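Local structure of hypothetical protein (Bacteroides uniformis ATCC 8492, 4QRL) at residues F83-E87 and G88-F92. The protein is of unknown function but has a lipocalin-like fold, an eight-stranded antiparallel barrel of the calycin clan, which in relatives often holds small apolar ligands. Residues are numbered along the deposited sequence; the frame is centred on the assembly and turned at random.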
loop_
_atom_site.group_PDB
_atom_site.type_symbol
_atom_site.label_atom_id
_atom_site.label_comp_id
_atom_site.label_asym_id
_atom_site.label_seq_id
_atom_site.Cartn_x
_atom_site.Cartn_y
_atom_site.Cartn_z
ATOM N N PHE A 83 -7.253 3.457 -2.784
ATOM C CA PHE A 83 -6.835 2.370 -3.655
ATOM C C PHE A 83 -7.413 2.552 -5.051
ATOM O O PHE A 83 -6.697 3.045 -5.935
ATOM C CB PHE A 83 -7.209 1.009 -3.020
ATOM C CG PHE A 83 -6.429 0.744 -1.750
ATOM C CD1 PHE A 83 -5.144 0.208 -1.803
ATOM C CD2 PHE A 83 -6.958 1.078 -0.503
ATOM C CE1 PHE A 83 -4.407 -0.010 -0.631
ATOM C CE2 PHE A 83 -6.208 0.899 0.658
ATOM C CZ PHE A 83 -4.937 0.362 0.586
ATOM N N GLY A 84 -8.682 2.179 -5.250
ATOM C CA GLY A 84 -9.315 2.315 -6.560
ATOM C C GLY A 84 -8.798 1.315 -7.579
ATOM O O GLY A 84 -8.974 1.508 -8.778
ATOM N N TRP A 85 -8.149 0.224 -7.108
ATOM C CA TRP A 85 -7.589 -0.788 -8.003
ATOM C C TRP A 85 -8.668 -1.573 -8.701
ATOM O O TRP A 85 -9.639 -1.964 -8.043
ATOM C CB TRP A 85 -6.680 -1.770 -7.245
ATOM C CG TRP A 85 -5.534 -1.166 -6.496
ATOM C CD1 TRP A 85 -4.906 0.019 -6.745
ATOM C CD2 TRP A 85 -4.824 -1.776 -5.413
ATOM N NE1 TRP A 85 -3.894 0.216 -5.838
ATOM C CE2 TRP A 85 -3.798 -0.884 -5.027
ATOM C CE3 TRP A 85 -4.966 -2.994 -4.716
ATOM C CZ2 TRP A 85 -2.894 -1.181 -4.013
ATOM C CZ3 TRP A 85 -4.061 -3.287 -3.708
ATOM C CH2 TRP A 85 -3.053 -2.379 -3.352
ATOM N N PRO A 86 -8.507 -1.858 -10.019
ATOM C CA PRO A 86 -9.494 -2.702 -10.699
ATOM C C PRO A 86 -9.494 -4.108 -10.089
ATOM O O PRO A 86 -8.419 -4.653 -9.802
ATOM C CB PRO A 86 -9.023 -2.702 -12.155
ATOM C CG PRO A 86 -7.573 -2.423 -12.097
ATOM C CD PRO A 86 -7.389 -1.504 -10.917
ATOM N N GLU A 87 -10.694 -4.630 -9.786
ATOM C CA GLU A 87 -10.940 -5.939 -9.179
ATOM C C GLU A 87 -10.226 -6.114 -7.804
ATOM O O GLU A 87 -10.003 -7.237 -7.355
ATOM C CB GLU A 87 -10.550 -7.064 -10.160
ATOM C CG GLU A 87 -11.698 -7.465 -11.079
ATOM C CD GLU A 87 -11.283 -8.222 -12.323
ATOM O OE1 GLU A 87 -10.633 -9.286 -12.190
ATOM O OE2 GLU A 87 -11.620 -7.758 -13.436
ATOM N N GLY A 88 -9.873 -5.001 -7.167
ATOM C CA GLY A 88 -9.190 -4.984 -5.884
ATOM C C GLY A 88 -7.787 -5.539 -5.945
ATOM O O GLY A 88 -7.259 -5.945 -4.928
ATOM N N LYS A 89 -7.157 -5.526 -7.127
ATOM C CA LYS A 89 -5.830 -6.130 -7.305
ATOM C C LYS A 89 -4.806 -5.183 -7.895
ATOM O O LYS A 89 -5.126 -4.419 -8.804
ATOM C CB LYS A 89 -5.910 -7.338 -8.262
ATOM C CG LYS A 89 -6.981 -8.376 -8.015
ATOM C CD LYS A 89 -6.850 -9.471 -9.078
ATOM C CE LYS A 89 -8.008 -10.431 -9.080
ATOM N NZ LYS A 89 -7.825 -11.529 -10.069
ATOM N N CYS A 90 -3.552 -5.313 -7.458
ATOM C CA CYS A 90 -2.423 -4.580 -8.030
ATOM C C CYS A 90 -1.118 -5.339 -7.796
ATOM O O CYS A 90 -0.805 -5.707 -6.657
ATOM C CB CYS A 90 -2.325 -3.152 -7.499
ATOM S SG CYS A 90 -1.043 -2.153 -8.313
ATOM N N THR A 91 -0.336 -5.496 -8.872
ATOM C CA THR A 91 0.983 -6.095 -8.803
ATOM C C THR A 91 2.012 -4.982 -8.900
ATOM O O THR A 91 2.080 -4.267 -9.890
ATOM C CB THR A 91 1.193 -7.168 -9.861
ATOM O OG1 THR A 91 0.273 -8.220 -9.577
ATOM C CG2 THR A 91 2.655 -7.714 -9.842
ATOM N N PHE A 92 2.805 -4.855 -7.876
ATOM C CA PHE A 92 3.852 -3.837 -7.781
ATOM C C PHE A 92 5.226 -4.416 -7.971
ATOM O O PHE A 92 5.467 -5.559 -7.581
ATOM C CB PHE A 92 3.825 -3.202 -6.367
ATOM C CG PHE A 92 2.592 -2.411 -6.008
ATOM C CD1 PHE A 92 1.480 -3.033 -5.457
ATOM C CD2 PHE A 92 2.549 -1.032 -6.205
ATOM C CE1 PHE A 92 0.347 -2.288 -5.099
ATOM C CE2 PHE A 92 1.436 -0.291 -5.822
ATOM C CZ PHE A 92 0.334 -0.918 -5.293
#
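Trp85 lays one face of its indole over Cys90, and the sulfur and CB of that cysteine meet different rings of it. Cys90 CB stands 3.7 Å from the centroid of the six-membered ring and 17° off the ring normal, a CH-pi contact; SG lies over the five-membered ring of the same indole, 4.5 Å from its centroid, a sulfur-aromatic contact. With SG anti to the backbone N (chi1 -174°), the sulfur also sits above the Phe92 ring, offset toward its rim. The phenyl meets the far end of the indole, Phe92 CZ coming to 3.5 Å from Trp85 CZ2; the planes make 65°, an oblique pairing in which Trp85 CZ2 lies at the phenyl's edge. On the opposite indole face, Phe83 CD1 approaches near the rim, so the tryptophan is packed between its own loop and strand 89-97.

The backbone turns through Glu87 and Gly88, both with positive phi. Gly88 N donates to Trp85 O at 3.2 Å, and Lys89 N to Pro86 O at 3.1 Å, the straighter of the two bonds. Trp85 O also bonds Tyr79 OH, while Gly88 and Cys90 pair with Leu69 and Ile67 of strand 64-69. The turn thus carries the chain from helix 79-82 into the barrel wall. Were Trp85 an alanine, the space between Phe83 and Cys90 would probably open, and Phe92 is likely to lose this aromatic neighbour.

Direct charge pairing probably contributes little: Glu87 OE1 and Lys89 NZ are 4.2 Å apart, too far for a salt bridge. With Cys90 CB and SG both over the indole face, the contact probably rests mainly on dispersion and sulfur-aromatic packing, and the two backbone bonds hold the turn.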